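Local coordinates for SWD1-like protein (Myceliophthora thermophila, PDB 6E29) that probably serves as the WD-repeat beta-propeller subunit of a COMPASS-type complex that methylates histone H3 on its fourth residue, a lysine, at residues T29-G37 with V319-A330; L230-T241 with R271-F279. All coordinates share one frame; numbering follows the deposited sequence.

Interaction 1: T29-G37 with V319-A330; sequences TCVRFNRKG and VIEWHPHRALLA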
loop_
_atom_site.group_PDB
_atom_site.type_symbol
_atom_site.label_atom_id
_atom_site.label_comp_id
_atom_site.label_asym_id
_atom_site.label_seq_id
_atom_site.Cartn_x
_atom_site.Cartn_y
_atom_site.Cartn_z
ATOM N N THR B 29 -11.082 -4.694 7.406
ATOM C CA THR B 29 -9.803 -4.095 7.758
ATOM C C THR B 29 -9.149 -3.406 6.579
ATOM O O THR B 29 -8.233 -2.616 6.785
ATOM C CB THR B 29 -8.805 -5.135 8.295
ATOM O OG1 THR B 29 -8.596 -6.162 7.314
ATOM C CG2 THR B 29 -9.296 -5.751 9.552
ATOM N N CYS B 30 -9.614 -3.672 5.366
ATOM C CA CYS B 30 -8.977 -3.154 4.159
ATOM C C CYS B 30 -10.004 -3.213 3.031
ATOM O O CYS B 30 -10.837 -4.119 3.023
ATOM C CB CYS B 30 -7.722 -3.992 3.870
ATOM S SG CYS B 30 -6.892 -3.883 2.265
ATOM N N VAL B 31 -9.887 -2.312 2.048
ATOM C CA VAL B 31 -10.717 -2.341 0.835
ATOM C C VAL B 31 -9.850 -1.953 -0.350
ATOM O O VAL B 31 -8.863 -1.251 -0.191
ATOM C CB VAL B 31 -11.894 -1.369 0.896
ATOM C CG1 VAL B 31 -13.012 -1.986 1.697
ATOM C CG2 VAL B 31 -11.401 -0.049 1.453
ATOM N N ARG B 32 -10.247 -2.385 -1.550
ATOM C CA ARG B 32 -9.531 -2.061 -2.786
ATOM C C ARG B 32 -10.487 -2.283 -3.953
ATOM O O ARG B 32 -11.046 -3.375 -4.079
ATOM C CB ARG B 32 -8.274 -2.950 -3.031
ATOM C CG ARG B 32 -7.371 -2.410 -4.107
ATOM C CD ARG B 32 -6.345 -1.440 -3.429
ATOM N NE ARG B 32 -5.515 -0.680 -4.358
ATOM C CZ ARG B 32 -4.242 -0.957 -4.640
ATOM N NH1 ARG B 32 -3.638 -2.017 -4.080
ATOM N NH2 ARG B 32 -3.572 -0.154 -5.484
ATOM N N PHE B 33 -10.675 -1.254 -4.783
ATOM C CA PHE B 33 -11.472 -1.402 -6.015
ATOM C C PHE B 33 -10.641 -2.100 -7.090
ATOM O O PHE B 33 -9.423 -1.939 -7.125
ATOM C CB PHE B 33 -11.882 -0.026 -6.539
ATOM C CG PHE B 33 -12.902 0.674 -5.691
ATOM C CD1 PHE B 33 -14.246 0.369 -5.872
ATOM C CD2 PHE B 33 -12.552 1.670 -4.765
ATOM C CE1 PHE B 33 -15.284 1.008 -5.101
ATOM C CE2 PHE B 33 -13.598 2.328 -4.009
ATOM C CZ PHE B 33 -14.967 1.973 -4.200
ATOM N N ASN B 34 -11.298 -2.863 -7.988
ATOM C CA ASN B 34 -10.563 -3.370 -9.157
ATOM C C ASN B 34 -10.408 -2.214 -10.152
ATOM O O ASN B 34 -10.846 -1.086 -9.902
ATOM C CB ASN B 34 -11.238 -4.629 -9.738
ATOM C CG ASN B 34 -12.579 -4.333 -10.439
ATOM O OD1 ASN B 34 -13.132 -3.249 -10.313
ATOM N ND2 ASN B 34 -13.109 -5.329 -11.179
ATOM N N ARG B 35 -9.726 -2.448 -11.270
ATOM C CA ARG B 35 -9.373 -1.303 -12.114
ATOM C C ARG B 35 -10.548 -0.789 -12.920
ATOM O O ARG B 35 -10.643 0.425 -13.181
ATOM C CB ARG B 35 -8.221 -1.686 -13.050
ATOM C CG ARG B 35 -7.087 -2.325 -12.290
ATOM C CD ARG B 35 -5.726 -2.289 -12.983
ATOM N NE ARG B 35 -4.692 -2.076 -11.970
ATOM C CZ ARG B 35 -4.355 -2.959 -11.030
ATOM N NH1 ARG B 35 -4.955 -4.149 -10.961
ATOM N NH2 ARG B 35 -3.421 -2.644 -10.137
ATOM N N LYS B 36 -11.453 -1.675 -13.324
ATOM C CA LYS B 36 -12.641 -1.193 -14.017
ATOM C C LYS B 36 -13.591 -0.487 -13.073
ATOM O O LYS B 36 -14.391 0.326 -13.521
ATOM C CB LYS B 36 -13.386 -2.340 -14.723
ATOM C CG LYS B 36 -12.826 -2.666 -16.125
ATOM C CD LYS B 36 -13.393 -3.971 -16.721
ATOM C CE LYS B 36 -14.488 -3.682 -17.734
ATOM N NZ LYS B 36 -15.643 -3.092 -16.976
ATOM N N GLY B 37 -13.487 -0.748 -11.774
ATOM C CA GLY B 37 -14.322 -0.094 -10.809
ATOM C C GLY B 37 -15.702 -0.701 -10.681
ATOM O O GLY B 37 -16.590 -0.047 -10.149
ATOM N N VAL B 319 -8.554 2.178 6.848
ATOM C CA VAL B 319 -8.111 2.164 5.447
ATOM C C VAL B 319 -9.106 2.927 4.609
ATOM O O VAL B 319 -10.320 2.738 4.764
ATOM C CB VAL B 319 -7.979 0.720 4.935
ATOM C CG1 VAL B 319 -8.017 0.650 3.382
ATOM C CG2 VAL B 319 -6.667 0.109 5.465
ATOM N N ILE B 320 -8.611 3.722 3.638
ATOM C CA ILE B 320 -9.524 4.416 2.726
ATOM C C ILE B 320 -9.078 4.142 1.297
ATOM O O ILE B 320 -7.908 3.879 1.035
ATOM C CB ILE B 320 -9.582 5.943 3.010
ATOM C CG1 ILE B 320 -8.190 6.536 2.793
ATOM C CG2 ILE B 320 -10.087 6.191 4.480
ATOM C CD1 ILE B 320 -8.148 8.004 3.003
ATOM N N GLU B 321 -10.009 4.253 0.358
ATOM C CA GLU B 321 -9.698 3.981 -1.045
ATOM C C GLU B 321 -10.651 4.774 -1.910
ATOM O O GLU B 321 -11.854 4.798 -1.628
ATOM C CB GLU B 321 -9.880 2.506 -1.409
ATOM C CG GLU B 321 -8.811 1.634 -0.844
ATOM C CD GLU B 321 -7.452 1.956 -1.449
ATOM O OE1 GLU B 321 -7.359 2.192 -2.686
ATOM O OE2 GLU B 321 -6.491 1.995 -0.668
ATOM N N TRP B 322 -10.139 5.427 -2.944
ATOM C CA TRP B 322 -11.014 6.069 -3.913
ATOM C C TRP B 322 -11.401 5.117 -5.045
ATOM O O TRP B 322 -10.592 4.271 -5.462
ATOM C CB TRP B 322 -10.308 7.259 -4.561
ATOM C CG TRP B 322 -10.008 8.443 -3.664
ATOM C CD1 TRP B 322 -8.912 8.607 -2.846
ATOM C CD2 TRP B 322 -10.764 9.655 -3.571
ATOM N NE1 TRP B 322 -8.945 9.862 -2.259
ATOM C CE2 TRP B 322 -10.058 10.522 -2.707
ATOM C CE3 TRP B 322 -11.952 10.106 -4.157
ATOM C CZ2 TRP B 322 -10.521 11.787 -2.395
ATOM C CZ3 TRP B 322 -12.405 11.369 -3.837
ATOM C CH2 TRP B 322 -11.691 12.185 -2.977
ATOM N N HIS B 323 -12.577 5.361 -5.628
ATOM C CA HIS B 323 -12.993 4.633 -6.839
ATOM C C HIS B 323 -12.075 5.007 -8.023
ATOM O O HIS B 323 -11.602 6.147 -8.110
ATOM C CB HIS B 323 -14.453 4.990 -7.138
ATOM C CG HIS B 323 -15.075 4.136 -8.194
ATOM N ND1 HIS B 323 -15.064 4.479 -9.530
ATOM C CD2 HIS B 323 -15.720 2.944 -8.109
ATOM C CE1 HIS B 323 -15.696 3.537 -10.224
ATOM N NE2 HIS B 323 -16.084 2.592 -9.388
ATOM N N PRO B 324 -11.775 4.066 -8.939
ATOM C CA PRO B 324 -10.808 4.384 -10.018
ATOM C C PRO B 324 -11.341 5.284 -11.114
ATOM O O PRO B 324 -10.551 5.677 -12.007
ATOM C CB PRO B 324 -10.457 3.003 -10.617
ATOM C CG PRO B 324 -11.705 2.138 -10.277
ATOM C CD PRO B 324 -12.128 2.639 -8.906
ATOM N N HIS B 325 -12.648 5.581 -11.139
ATOM C CA HIS B 325 -13.196 6.374 -12.238
ATOM C C HIS B 325 -14.057 7.524 -11.731
ATOM O O HIS B 325 -14.179 8.550 -12.408
ATOM C CB HIS B 325 -14.021 5.522 -13.219
ATOM C CG HIS B 325 -13.169 4.561 -13.990
ATOM N ND1 HIS B 325 -12.323 4.986 -14.995
ATOM C CD2 HIS B 325 -12.971 3.221 -13.864
ATOM C CE1 HIS B 325 -11.654 3.946 -15.474
ATOM N NE2 HIS B 325 -12.015 2.866 -14.796
ATOM N N ARG B 326 -14.685 7.343 -10.582
ATOM C CA ARG B 326 -15.662 8.312 -10.111
ATOM C C ARG B 326 -15.235 8.921 -8.777
ATOM O O ARG B 326 -14.434 8.345 -8.047
ATOM C CB ARG B 326 -17.041 7.678 -9.895
ATOM C CG ARG B 326 -17.643 6.926 -11.156
ATOM C CD ARG B 326 -17.912 7.899 -12.309
ATOM N NE ARG B 326 -18.414 7.176 -13.490
ATOM C CZ ARG B 326 -19.695 6.880 -13.702
ATOM N NH1 ARG B 326 -20.642 7.271 -12.835
ATOM N NH2 ARG B 326 -20.035 6.196 -14.785
ATOM N N ALA B 327 -15.868 10.056 -8.424
ATOM C CA ALA B 327 -15.468 10.772 -7.197
ATOM C C ALA B 327 -16.190 10.148 -5.990
ATOM O O ALA B 327 -17.167 10.677 -5.428
ATOM C CB ALA B 327 -15.798 12.262 -7.347
ATOM N N LEU B 328 -15.771 8.944 -5.665
ATOM C CA LEU B 328 -16.315 8.160 -4.550
ATOM C C LEU B 328 -15.166 7.760 -3.639
ATOM O O LEU B 328 -14.138 7.258 -4.118
ATOM C CB LEU B 328 -17.039 6.883 -5.050
ATOM C CG LEU B 328 -18.214 7.067 -6.010
ATOM C CD1 LEU B 328 -18.651 5.729 -6.629
ATOM C CD2 LEU B 328 -19.373 7.721 -5.216
ATOM N N LEU B 329 -15.333 7.931 -2.320
ATOM C CA LEU B 329 -14.240 7.654 -1.372
ATOM C C LEU B 329 -14.813 6.658 -0.375
ATOM O O LEU B 329 -15.826 6.962 0.265
ATOM C CB LEU B 329 -13.790 8.960 -0.663
ATOM C CG LEU B 329 -12.791 8.858 0.492
ATOM C CD1 LEU B 329 -11.437 8.168 0.029
ATOM C CD2 LEU B 329 -12.519 10.257 1.053
ATOM N N ALA B 330 -14.222 5.457 -0.278
ATOM C CA ALA B 330 -14.696 4.444 0.658
ATOM C C ALA B 330 -13.768 4.402 1.861
ATOM O O ALA B 330 -12.547 4.547 1.737
ATOM C CB ALA B 330 -14.741 3.055 0.002
HETATM O O HOH W 1 -9.035 -0.161 8.409
HETATM O O HOH W 2 -8.905 0.972 -4.439
#
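OE1 of E321 draws in three groups: a water at 2.6 Å that donates to it, the guanidinium of R222 in a salt bridge, and R32, whose NE lies 3.8 Å from OE1 in a long ion pair. The same water accepts the backbone N-H of F33 and so ties the carboxylate to the opposite strand. A second water joins T29 O to V319 N, and between the two waters V31 CG2 packs 4.0 Å from V319 CG1. Strands 29-33 and 319-322 are the innermost strands of the first and last blades of the seven-bladed WD40 propeller; they run side by side at 8°, their axes 6.3 Å apart, where the first blade meets the last, whose sheet N-terminal strand 19-23 completes, closing the ring. Just beyond the strands, CG of H323 is anti to the backbone N (chi1 -170°), which lays CD2 over one face of the F33 ring. The edge-to-face pair has centroids 5.0 Å apart and planes at 72°, while P324 CD packs against F33 CB. H323 NE2 donates to G37 O at 2.8 Å, in the carbonyl plane and on a lone pair. On the far side of the imidazole, ND1 accepts the N-H groups of H325 and R326, which holds the ring's rotation and is consistent with a proton on NE2. P324 CG presses against G37 CA at a tight 3.5 Å.

Interaction 2: L230-T241 with R271-F279; sequences LLVNAQDRIIRT and RLSWNHVAF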
loop_
_atom_site.group_PDB
_atom_site.type_symbol
_atom_site.label_atom_id
_atom_site.label_comp_id
_atom_site.label_asym_id
_atom_site.label_seq_id
_atom_site.Cartn_x
_atom_site.Cartn_y
_atom_site.Cartn_z
ATOM N N LEU B 230 4.063 9.954 -6.392
ATOM C CA LEU B 230 4.129 9.014 -5.287
ATOM C C LEU B 230 3.595 9.719 -4.036
ATOM O O LEU B 230 4.020 10.829 -3.712
ATOM C CB LEU B 230 5.566 8.573 -5.048
ATOM C CG LEU B 230 5.893 7.746 -3.816
ATOM C CD1 LEU B 230 5.366 6.311 -3.975
ATOM C CD2 LEU B 230 7.427 7.804 -3.625
ATOM N N LEU B 231 2.731 9.040 -3.322
ATOM C CA LEU B 231 2.168 9.484 -2.057
ATOM C C LEU B 231 2.763 8.642 -0.949
ATOM O O LEU B 231 2.833 7.414 -1.054
ATOM C CB LEU B 231 0.633 9.313 -2.122
ATOM C CG LEU B 231 -0.232 9.510 -0.885
ATOM C CD1 LEU B 231 -0.112 10.958 -0.486
ATOM C CD2 LEU B 231 -1.705 9.169 -1.306
ATOM N N VAL B 232 3.175 9.299 0.123
ATOM C CA VAL B 232 3.930 8.657 1.188
ATOM C C VAL B 232 3.313 9.053 2.531
ATOM O O VAL B 232 3.160 10.230 2.802
ATOM C CB VAL B 232 5.403 9.072 1.201
ATOM C CG1 VAL B 232 6.128 8.314 2.352
ATOM C CG2 VAL B 232 6.082 8.819 -0.159
ATOM N N ASN B 233 2.911 8.077 3.335
ATOM C CA ASN B 233 2.500 8.355 4.709
ATOM C C ASN B 233 3.605 7.853 5.624
ATOM O O ASN B 233 4.079 6.718 5.463
ATOM C CB ASN B 233 1.180 7.681 5.089
ATOM C CG ASN B 233 0.648 8.172 6.445
ATOM O OD1 ASN B 233 0.923 9.307 6.855
ATOM N ND2 ASN B 233 -0.084 7.324 7.140
ATOM N N ALA B 234 3.955 8.656 6.608
ATOM C CA ALA B 234 5.011 8.292 7.543
ATOM C C ALA B 234 4.654 8.809 8.924
ATOM O O ALA B 234 3.808 9.689 9.086
ATOM C CB ALA B 234 6.375 8.845 7.077
ATOM N N GLN B 235 5.336 8.291 9.923
ATOM C CA GLN B 235 4.918 8.527 11.288
ATOM C C GLN B 235 5.365 9.878 11.834
ATOM O O GLN B 235 5.365 10.058 13.044
ATOM C CB GLN B 235 5.457 7.416 12.182
ATOM C CG GLN B 235 4.685 6.094 12.029
ATOM C CD GLN B 235 5.066 5.115 13.156
ATOM O OE1 GLN B 235 6.130 5.253 13.779
ATOM N NE2 GLN B 235 4.191 4.150 13.436
ATOM N N ASP B 236 5.775 10.816 10.989
ATOM C CA ASP B 236 6.142 12.131 11.481
ATOM C C ASP B 236 5.031 13.151 11.248
ATOM O O ASP B 236 5.296 14.343 11.254
ATOM C CB ASP B 236 7.498 12.601 10.897
ATOM C CG ASP B 236 7.515 12.715 9.354
ATOM O OD1 ASP B 236 6.478 12.428 8.721
ATOM O OD2 ASP B 236 8.582 13.099 8.797
ATOM N N ARG B 237 3.776 12.697 11.079
ATOM C CA ARG B 237 2.594 13.551 11.027
ATOM C C ARG B 237 2.494 14.317 9.722
ATOM O O ARG B 237 1.714 15.264 9.612
ATOM C CB ARG B 237 2.536 14.546 12.216
ATOM C CG ARG B 237 2.445 13.862 13.581
ATOM C CD ARG B 237 2.683 14.752 14.780
ATOM N NE ARG B 237 2.406 13.955 15.976
ATOM C CZ ARG B 237 3.227 13.019 16.472
ATOM N NH1 ARG B 237 4.399 12.746 15.888
ATOM N NH2 ARG B 237 2.875 12.339 17.556
ATOM N N ILE B 238 3.305 13.969 8.730
ATOM C CA ILE B 238 3.337 14.711 7.486
ATOM C C ILE B 238 3.086 13.750 6.343
ATOM O O ILE B 238 3.742 12.714 6.257
ATOM C CB ILE B 238 4.677 15.430 7.296
ATOM C CG1 ILE B 238 4.850 16.423 8.446
ATOM C CG2 ILE B 238 4.689 16.146 5.961
ATOM C CD1 ILE B 238 6.261 17.041 8.494
ATOM N N ILE B 239 2.134 14.096 5.476
ATOM C CA ILE B 239 1.881 13.370 4.239
ATOM C C ILE B 239 2.634 14.086 3.128
ATOM O O ILE B 239 2.731 15.325 3.126
ATOM C CB ILE B 239 0.373 13.283 3.945
ATOM C CG1 ILE B 239 -0.351 12.605 5.099
ATOM C CG2 ILE B 239 0.142 12.455 2.638
ATOM C CD1 ILE B 239 -1.941 12.824 5.080
ATOM N N ARG B 240 3.226 13.313 2.212
ATOM C CA ARG B 240 4.074 13.904 1.180
ATOM C C ARG B 240 3.766 13.286 -0.160
ATOM O O ARG B 240 3.524 12.076 -0.234
ATOM C CB ARG B 240 5.555 13.644 1.449
ATOM C CG ARG B 240 5.995 14.351 2.778
ATOM C CD ARG B 240 7.419 13.914 3.123
ATOM N NE ARG B 240 7.967 14.550 4.328
ATOM C CZ ARG B 240 7.851 14.075 5.560
ATOM N NH1 ARG B 240 7.182 12.939 5.812
ATOM N NH2 ARG B 240 8.415 14.752 6.567
ATOM N N THR B 241 3.810 14.110 -1.201
ATOM C CA THR B 241 3.796 13.637 -2.575
ATOM C C THR B 241 5.128 13.979 -3.219
ATOM O O THR B 241 5.744 15.007 -2.910
ATOM C CB THR B 241 2.659 14.239 -3.372
ATOM O OG1 THR B 241 2.678 15.677 -3.247
ATOM C CG2 THR B 241 1.309 13.663 -2.836
ATOM N N ARG B 271 -1.677 18.922 15.499
ATOM C CA ARG B 271 -0.650 17.885 15.484
ATOM C C ARG B 271 -1.258 16.495 15.263
ATOM O O ARG B 271 -1.067 15.548 16.038
ATOM C CB ARG B 271 0.197 17.966 16.749
ATOM C CG ARG B 271 1.374 18.943 16.554
ATOM C CD ARG B 271 1.947 19.410 17.863
ATOM N NE ARG B 271 2.109 20.871 17.925
ATOM C CZ ARG B 271 3.257 21.531 17.735
ATOM N NH1 ARG B 271 4.388 20.878 17.464
ATOM N NH2 ARG B 271 3.268 22.854 17.799
ATOM N N LEU B 272 -2.057 16.409 14.218
ATOM C CA LEU B 272 -2.744 15.165 13.873
ATOM C C LEU B 272 -1.791 14.182 13.211
ATOM O O LEU B 272 -0.938 14.583 12.419
ATOM C CB LEU B 272 -3.910 15.430 12.916
ATOM C CG LEU B 272 -4.938 16.455 13.449
ATOM C CD1 LEU B 272 -6.044 16.737 12.440
ATOM C CD2 LEU B 272 -5.500 16.014 14.791
ATOM N N SER B 273 -1.949 12.900 13.546
ATOM C CA SER B 273 -1.288 11.808 12.848
ATOM C C SER B 273 -2.287 11.129 11.924
ATOM O O SER B 273 -3.492 11.126 12.180
ATOM C CB SER B 273 -0.692 10.779 13.818
ATOM O OG SER B 273 0.271 11.378 14.646
ATOM N N TRP B 274 -1.774 10.608 10.807
ATOM C CA TRP B 274 -2.593 10.099 9.712
ATOM C C TRP B 274 -2.541 8.582 9.670
ATOM O O TRP B 274 -1.485 7.973 9.844
ATOM C CB TRP B 274 -2.143 10.685 8.374
ATOM C CG TRP B 274 -1.973 12.132 8.500
ATOM C CD1 TRP B 274 -0.815 12.808 8.532
ATOM C CD2 TRP B 274 -3.026 13.111 8.647
ATOM N NE1 TRP B 274 -1.045 14.157 8.694
ATOM C CE2 TRP B 274 -2.394 14.374 8.763
ATOM C CE3 TRP B 274 -4.428 13.044 8.638
ATOM C CZ2 TRP B 274 -3.107 15.565 8.884
ATOM C CZ3 TRP B 274 -5.162 14.261 8.773
ATOM C CH2 TRP B 274 -4.492 15.493 8.899
ATOM N N ASN B 275 -3.703 7.979 9.537
ATOM C CA ASN B 275 -3.775 6.540 9.650
ATOM C C ASN B 275 -3.503 5.890 8.285
ATOM O O ASN B 275 -2.556 5.111 8.134
ATOM C CB ASN B 275 -5.145 6.182 10.195
ATOM C CG ASN B 275 -5.162 4.896 10.855
ATOM O OD1 ASN B 275 -4.296 4.060 10.607
ATOM N ND2 ASN B 275 -6.166 4.675 11.674
ATOM N N HIS B 276 -4.310 6.229 7.277
ATOM C CA HIS B 276 -4.124 5.747 5.921
ATOM C C HIS B 276 -4.360 6.905 4.962
ATOM O O HIS B 276 -5.022 7.885 5.301
ATOM C CB HIS B 276 -5.064 4.548 5.644
ATOM C CG HIS B 276 -4.564 3.277 6.247
ATOM N ND1 HIS B 276 -5.013 2.772 7.448
ATOM C CD2 HIS B 276 -3.549 2.467 5.858
ATOM C CE1 HIS B 276 -4.333 1.676 7.748
ATOM N NE2 HIS B 276 -3.428 1.477 6.808
ATOM N N VAL B 277 -3.814 6.782 3.749
ATOM C CA VAL B 277 -3.935 7.832 2.751
ATOM C C VAL B 277 -4.252 7.183 1.417
ATOM O O VAL B 277 -3.983 5.995 1.215
ATOM C CB VAL B 277 -2.652 8.654 2.601
ATOM C CG1 VAL B 277 -2.399 9.400 3.986
ATOM C CG2 VAL B 277 -1.436 7.708 2.231
ATOM N N ALA B 278 -4.784 8.001 0.497
ATOM C CA ALA B 278 -5.175 7.532 -0.836
ATOM C C ALA B 278 -5.240 8.676 -1.849
ATOM O O ALA B 278 -5.658 9.786 -1.527
ATOM C CB ALA B 278 -6.526 6.808 -0.786
ATOM N N PHE B 279 -4.882 8.364 -3.097
ATOM C CA PHE B 279 -5.044 9.238 -4.241
ATOM C C PHE B 279 -6.413 9.021 -4.847
ATOM O O PHE B 279 -6.810 7.868 -5.055
ATOM C CB PHE B 279 -4.068 8.867 -5.356
ATOM C CG PHE B 279 -2.657 9.497 -5.251
ATOM C CD1 PHE B 279 -2.484 10.838 -5.050
ATOM C CD2 PHE B 279 -1.540 8.692 -5.496
ATOM C CE1 PHE B 279 -1.192 11.424 -5.014
ATOM C CE2 PHE B 279 -0.215 9.239 -5.448
ATOM C CZ PHE B 279 -0.053 10.623 -5.226
HETATM O O HOH W 3 -0.423 4.541 6.227
HETATM O O HOH W 4 1.161 10.392 10.165
HETATM O O HOH W 5 -0.150 16.700 11.018
#
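I239 places CG1 anti to its carbonyl carbon (chi1 -58°) and continues extended to CD1, which brings the methyl over one face of the W274 indole, 3.6 Å from the centroid of the five-membered ring. The opposite face receives the carbonyl oxygen of L272. At the ring's edge NE1 donates to R237 O at 3.1 Å, approaching from above the carbonyl plane. N233, with CG anti to the backbone N (chi1 -170°), turns its amide toward the same tryptophan: ND2 gives W274 O a nearly straight bond of 3.1 Å (N-H...O 171°), in the amide plane but above that of the carbonyl. A water 2.9 Å from ND2 accepts from the amide and donates to N275 O. The contact joins neighbouring propeller blades, the second and third strands of the 218-265 blade lying against the innermost strand of the 274-310 blade. V277 packs across both strands of the hairpin, CG1 at 3.6 Å from I239 CD1 and CG2 at 3.8 Å from L231 CG. Farther along, L231 CB sits over the F279 ring face, 3.8 Å from its centroid, and T241 CG2 approaches the same ring.

Both interactions join adjacent blades of the propeller, but through different strands. Interaction 1 pairs the innermost strands of the first and last blades and runs from the charged, watered inner side to exposed turns, so it is only partly buried. Interaction 2 is buried, reaching outward to the second and third strands of its blade, with an apolar stretch round L231, V277, I239 and F279 and a polar, watered end at N233, R237 and W274. The two meet where strand 317-322 follows strand 274-279 round the ring: W322 CD1 lies 3.1 Å from F279 O, and its NE1 makes a weak bond to A278 O. R222, the salt-bridge partner of E321, belongs to the same sheet as 230-241.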